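AHL synthase (Burkholderia glumae, PDB 3P2H) probably catalyses the synthesis of N-acyl-L-homoserine lactone quorum-sensing signals from S-adenosyl-L-methionine and a fatty acyl group carried on acyl carrier protein. Local coordinates at residues A[31-36]-A[142-147]. The protein carries 3 engineered substitutions. Residues are numbered along the deposited sequence; the frame is centred on the assembly and turned at random.
Engineered in segment 142-147: Met147 (natural residue Ile). With NOO (N-(3-oxocyclohex-1-en-1-yl)octanamide), chain C; MTA (5'-deoxy-5'-methylthioadenosine), chain B.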
ATOM      1  N   LEU A  31       1.435 -14.063   6.856  1.00 27.28           N
ATOM      2  CA  LEU A  31       0.096 -14.224   6.316  1.00 27.39           C
ATOM      3  C   LEU A  31      -0.091 -15.509   5.531  1.00 27.09           C
ATOM      4  O   LEU A  31      -1.220 -15.892   5.227  1.00 28.92           O
ATOM      5  CB  LEU A  31      -0.244 -13.014   5.439  1.00 26.91           C
ATOM      6  CG  LEU A  31      -0.066 -11.662   6.137  1.00 28.29           C
ATOM      7  CD1 LEU A  31      -0.336 -10.527   5.154  1.00 26.64           C
ATOM      8  CD2 LEU A  31      -1.018 -11.574   7.323  1.00 28.91           C
ATOM      9  N   GLY A  32       1.014 -16.171   5.205  1.00 26.05           N
ATOM     10  CA  GLY A  32       0.945 -17.419   4.467  1.00 26.69           C
ATOM     11  C   GLY A  32       0.308 -17.357   3.089  1.00 27.06           C
ATOM     12  O   GLY A  32      -0.489 -18.233   2.738  1.00 27.10           O
ATOM     13  N   TRP A  33       0.663 -16.350   2.294  1.00 26.43           N
ATOM     14  CA  TRP A  33       0.093 -16.219   0.953  1.00 27.22           C
ATOM     15  C   TRP A  33       0.662 -17.230  -0.037  1.00 28.17           C
ATOM     16  O   TRP A  33       0.062 -17.488  -1.080  1.00 28.61           O
ATOM     17  CB  TRP A  33       0.310 -14.799   0.412  1.00 25.56           C
ATOM     18  CG  TRP A  33      -0.561 -13.752   1.054  1.00 25.32           C
ATOM     19  CD1 TRP A  33      -1.437 -13.935   2.079  1.00 24.85           C
ATOM     20  CD2 TRP A  33      -0.625 -12.358   0.716  1.00 25.93           C
ATOM     21  NE1 TRP A  33      -2.042 -12.743   2.407  1.00 26.04           N
ATOM     22  CE2 TRP A  33      -1.563 -11.758   1.585  1.00 25.55           C
ATOM     23  CE3 TRP A  33       0.022 -11.557  -0.238  1.00 26.68           C
ATOM     24  CZ2 TRP A  33      -1.873 -10.391   1.532  1.00 25.26           C
ATOM     25  CZ3 TRP A  33      -0.289 -10.191  -0.289  1.00 26.07           C
ATOM     26  CH2 TRP A  33      -1.227  -9.628   0.592  1.00 25.10           C
ATOM     27  N   GLN A  34       1.823 -17.795   0.284  1.00 29.01           N
ATOM     28  CA  GLN A  34       2.469 -18.777  -0.584  1.00 30.09           C
ATOM     29  C   GLN A  34       3.145 -19.854   0.267  1.00 29.79           C
ATOM     30  O   GLN A  34       3.288 -19.697   1.482  1.00 28.01           O
ATOM     31  CB  GLN A  34       3.514 -18.089  -1.477  1.00 31.36           C
ATOM     32  CG  GLN A  34       2.932 -16.997  -2.381  1.00 34.91           C
ATOM     33  CD  GLN A  34       3.994 -16.127  -3.039  1.00 37.47           C
ATOM     34  OE1 GLN A  34       3.676 -15.134  -3.713  1.00 39.25           O
ATOM     35  NE2 GLN A  34       5.260 -16.486  -2.850  1.00 36.73           N
ATOM     36  N   LEU A  35       3.545 -20.952  -0.368  1.00 29.68           N
ATOM     37  CA  LEU A  35       4.226 -22.028   0.350  1.00 30.39           C
ATOM     38  C   LEU A  35       5.658 -21.584   0.618  1.00 29.50           C
ATOM     39  O   LEU A  35       6.176 -20.702  -0.068  1.00 29.75           O
ATOM     40  CB  LEU A  35       4.235 -23.320  -0.479  1.00 30.44           C
ATOM     41  CG  LEU A  35       2.904 -24.039  -0.724  1.00 30.80           C
ATOM     42  CD1 LEU A  35       3.177 -25.327  -1.486  1.00 32.35           C
ATOM     43  CD2 LEU A  35       2.216 -24.352   0.599  1.00 31.65           C
ATOM     44  N   PRO A  36       6.326 -22.194   1.610  1.00 28.50           N
ATOM     45  CA  PRO A  36       7.704 -21.797   1.906  1.00 27.33           C
ATOM     46  C   PRO A  36       8.534 -21.863   0.636  1.00 27.59           C
ATOM     47  O   PRO A  36       8.255 -22.678  -0.238  1.00 27.85           O
ATOM     48  CB  PRO A  36       8.151 -22.836   2.937  1.00 26.80           C
ATOM     49  CG  PRO A  36       6.862 -23.232   3.605  1.00 26.93           C
ATOM     50  CD  PRO A  36       5.918 -23.340   2.440  1.00 27.77           C
ATOM     51  N   VAL A 142      -7.135  -3.272  -2.277  1.00 19.30           N
ATOM     52  CA  VAL A 142      -7.741  -4.313  -1.469  1.00 20.15           C
ATOM     53  C   VAL A 142      -7.082  -4.251  -0.107  1.00 20.38           C
ATOM     54  O   VAL A 142      -5.853  -4.316   0.006  1.00 21.18           O
ATOM     55  CB  VAL A 142      -7.515  -5.707  -2.084  1.00 19.71           C
ATOM     56  CG1 VAL A 142      -8.137  -6.767  -1.204  1.00 19.67           C
ATOM     57  CG2 VAL A 142      -8.100  -5.753  -3.474  1.00 17.06           C
ATOM     58  N   THR A 143      -7.893  -4.122   0.930  1.00 20.47           N
ATOM     59  CA  THR A 143      -7.348  -4.032   2.274  1.00 22.11           C
ATOM     60  C   THR A 143      -8.053  -4.987   3.217  1.00 21.59           C
ATOM     61  O   THR A 143      -9.257  -5.211   3.096  1.00 20.79           O
ATOM     62  CB  THR A 143      -7.509  -2.606   2.840  1.00 24.29           C
ATOM     63  OG1 THR A 143      -8.680  -2.542   3.662  1.00 26.78           O
ATOM     64  CG2 THR A 143      -7.675  -1.613   1.715  1.00 24.82           C
ATOM     65  N   PHE A 144      -7.296  -5.558   4.147  1.00 20.86           N
ATOM     66  CA  PHE A 144      -7.873  -6.452   5.139  1.00 21.58           C
ATOM     67  C   PHE A 144      -8.849  -5.560   5.908  1.00 21.29           C
ATOM     68  O   PHE A 144      -8.568  -4.381   6.117  1.00 20.31           O
ATOM     69  CB  PHE A 144      -6.785  -6.958   6.087  1.00 24.37           C
ATOM     70  CG  PHE A 144      -5.804  -7.905   5.452  1.00 27.84           C
ATOM     71  CD1 PHE A 144      -5.666  -7.980   4.070  1.00 30.17           C
ATOM     72  CD2 PHE A 144      -4.986  -8.703   6.247  1.00 30.54           C
ATOM     73  CE1 PHE A 144      -4.724  -8.837   3.490  1.00 32.37           C
ATOM     74  CE2 PHE A 144      -4.046  -9.558   5.679  1.00 29.96           C
ATOM     75  CZ  PHE A 144      -3.914  -9.626   4.302  1.00 29.95           C
ATOM     76  N   CYS A 145      -9.993  -6.094   6.315  1.00 20.32           N
ATOM     77  CA  CYS A 145     -10.938  -5.264   7.047  1.00 21.36           C
ATOM     78  C   CYS A 145     -10.326  -4.788   8.363  1.00 21.16           C
ATOM     79  O   CYS A 145     -10.648  -3.711   8.845  1.00 21.53           O
ATOM     80  CB  CYS A 145     -12.241  -6.022   7.293  1.00 21.79           C
ATOM     81  SG  CYS A 145     -13.247  -6.172   5.799  1.00 23.17           S
ATOM     82  N   SER A 146      -9.428  -5.580   8.936  1.00 20.57           N
ATOM     83  CA  SER A 146      -8.792  -5.181  10.186  1.00 19.45           C
ATOM     84  C   SER A 146      -7.962  -3.918   9.957  1.00 19.11           C
ATOM     85  O   SER A 146      -7.869  -3.055  10.830  1.00 18.28           O
ATOM     86  CB  SER A 146      -7.906  -6.310  10.714  1.00 20.82           C
ATOM     87  OG  SER A 146      -6.937  -6.685   9.758  1.00 21.36           O
ATOM     88  N   MET A 147      -7.361  -3.818   8.775  1.00 17.91           N
ATOM     89  CA  MET A 147      -6.556  -2.654   8.415  1.00 18.42           C
ATOM     90  C   MET A 147      -7.508  -1.492   8.135  1.00 17.83           C
ATOM     91  O   MET A 147      -7.217  -0.344   8.459  1.00 16.33           O
ATOM     92  CB  MET A 147      -5.716  -2.961   7.170  1.00 20.29           C
ATOM     93  CG  MET A 147      -4.816  -1.822   6.716  1.00 22.53           C
ATOM     94  SD  MET A 147      -3.676  -1.259   7.997  1.00 23.72           S
ATOM     95  CE  MET A 147      -2.405  -2.477   7.860  1.00 21.64           C
TER
HETATM   96  C1  NOO C 300      -2.141  -6.181   6.971  1.00 40.41           C
HETATM   97  O1  NOO C 300      -2.857  -6.201   7.967  1.00 41.44           O
HETATM   98  C2  NOO C 300      -2.536  -5.443   5.697  1.00 39.87           C
HETATM   99  C3  NOO C 300      -2.121  -5.870   4.429  1.00 40.01           C
HETATM  100  C4  NOO C 300      -1.062  -6.991   4.369  1.00 40.85           C
HETATM  101  C5  NOO C 300      -0.069  -7.029   5.598  1.00 40.83           C
HETATM  102  C6  NOO C 300      -0.789  -6.960   6.980  1.00 40.21           C
HETATM  103  N7  NOO C 300      -2.614  -5.350   3.158  1.00 39.44           N
HETATM  104  C8  NOO C 300      -2.013  -4.960   1.932  1.00 38.91           C
HETATM  105  O8  NOO C 300      -1.233  -5.653   1.287  1.00 39.35           O
HETATM  106  C9  NOO C 300      -2.341  -3.577   1.327  1.00 37.38           C
HETATM  107  C10 NOO C 300      -3.523  -2.742   1.884  1.00 37.02           C
HETATM  108  C11 NOO C 300      -4.095  -1.836   0.760  1.00 34.23           C
HETATM  109  C12 NOO C 300      -4.504  -0.443   1.270  1.00 33.44           C
HETATM  110  C13 NOO C 300      -5.182   0.380   0.153  1.00 31.80           C
HETATM  111  C14 NOO C 300      -6.239   1.346   0.722  1.00 27.57           C
HETATM  112  C15 NOO C 300      -6.743   2.323  -0.345  1.00 25.11           C
HETATM  113  CS  MTA B 204      -4.413  -8.681  -1.454  1.00 37.89           C
HETATM  114  S5' MTA B 204      -5.616  -9.905  -0.855  1.00 38.86           S
HETATM  115  C5' MTA B 204      -4.525 -11.312  -0.484  1.00 34.43           C
HETATM  116  C4' MTA B 204      -4.493 -12.336  -1.621  1.00 32.50           C
HETATM  117  O4' MTA B 204      -3.960 -11.670  -2.800  1.00 31.04           O
HETATM  118  C2' MTA B 204      -2.399 -13.337  -2.292  1.00 30.42           C
HETATM  119  O2' MTA B 204      -1.722 -14.555  -2.616  1.00 33.33           O
HETATM  120  C3' MTA B 204      -3.547 -13.480  -1.232  1.00 30.96           C
HETATM  121  O3' MTA B 204      -4.219 -14.731  -1.423  1.00 32.15           O
HETATM  122  C1' MTA B 204      -3.124 -12.653  -3.466  1.00 27.90           C
HETATM  123  N9  MTA B 204      -2.194 -11.943  -4.368  1.00 25.22           N
HETATM  124  C8  MTA B 204      -1.344 -10.912  -4.047  1.00 23.93           C
HETATM  125  N7  MTA B 204      -0.669 -10.520  -5.084  1.00 24.17           N
HETATM  126  C5  MTA B 204      -1.039 -11.272  -6.154  1.00 24.19           C
HETATM  127  C6  MTA B 204      -0.667 -11.320  -7.539  1.00 23.24           C
HETATM  128  N6  MTA B 204       0.286 -10.446  -8.031  1.00 23.54           N
HETATM  129  N1  MTA B 204      -1.271 -12.241  -8.359  1.00 22.51           N
HETATM  130  C2  MTA B 204      -2.214 -13.114  -7.895  1.00 23.30           C
HETATM  131  N3  MTA B 204      -2.574 -13.077  -6.578  1.00 22.98           N
HETATM  132  C4  MTA B 204      -2.033 -12.203  -5.697  1.00 23.94           C
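The inhibitor pocket and the MTA pocket of this AHL synthase adjoin where Leu31 and Trp33, in the loop after helix 13-30, meet Phe144 at the end of strand 138-144. The contact is small and wholly apolar, and Trp33 illustrates how one aromatic ring can serve two ligand sites. Phe144 reaches across the gap with CZ leading, 3.5 Å from CZ2 of Trp33, and each ring presents its edge to the other. Leu31 and Phe144 come at each other from opposite directions, Leu31 CD2 in the plane of the ring at its edge and CD1 3.8 Å from Phe144 CZ. In Phe144, CG stands anti to the carbonyl carbon (chi1 -69°), which sends the ring toward the loop; chi2 of 18° turns one face to the inhibitor NOO, whose C3 sits over the ring centre, 4.0 Å above its plane. Leu31 adds to the same pocket through CD1, 3.5 Å from NOO C5. Trp33 gives a face to the ribose of MTA, its CZ2 3.5 Å from MTA C5', and its edge to NOO, CH2 4.0 Å from O8; Asp45 and Gln46 hydrogen-bond the nucleoside. Thr143 CG2 packs along the octanoyl chain at NOO C12 (3.4 Å), and CE of the engineered Met147 touches the cyclohexenone at C2 (3.7 Å), on the side away from Phe144. Phe27 of helix 13-30 meets the Trp33 ring, and Phe144 rests on Val172 of strand 170-178. A loop aromatic over the ribose and a strand-end aromatic over the inhibitor, joined edge to edge, thus line the junction of a two-ligand cleft in an autoinducer synthase of the acetyltransferase clan.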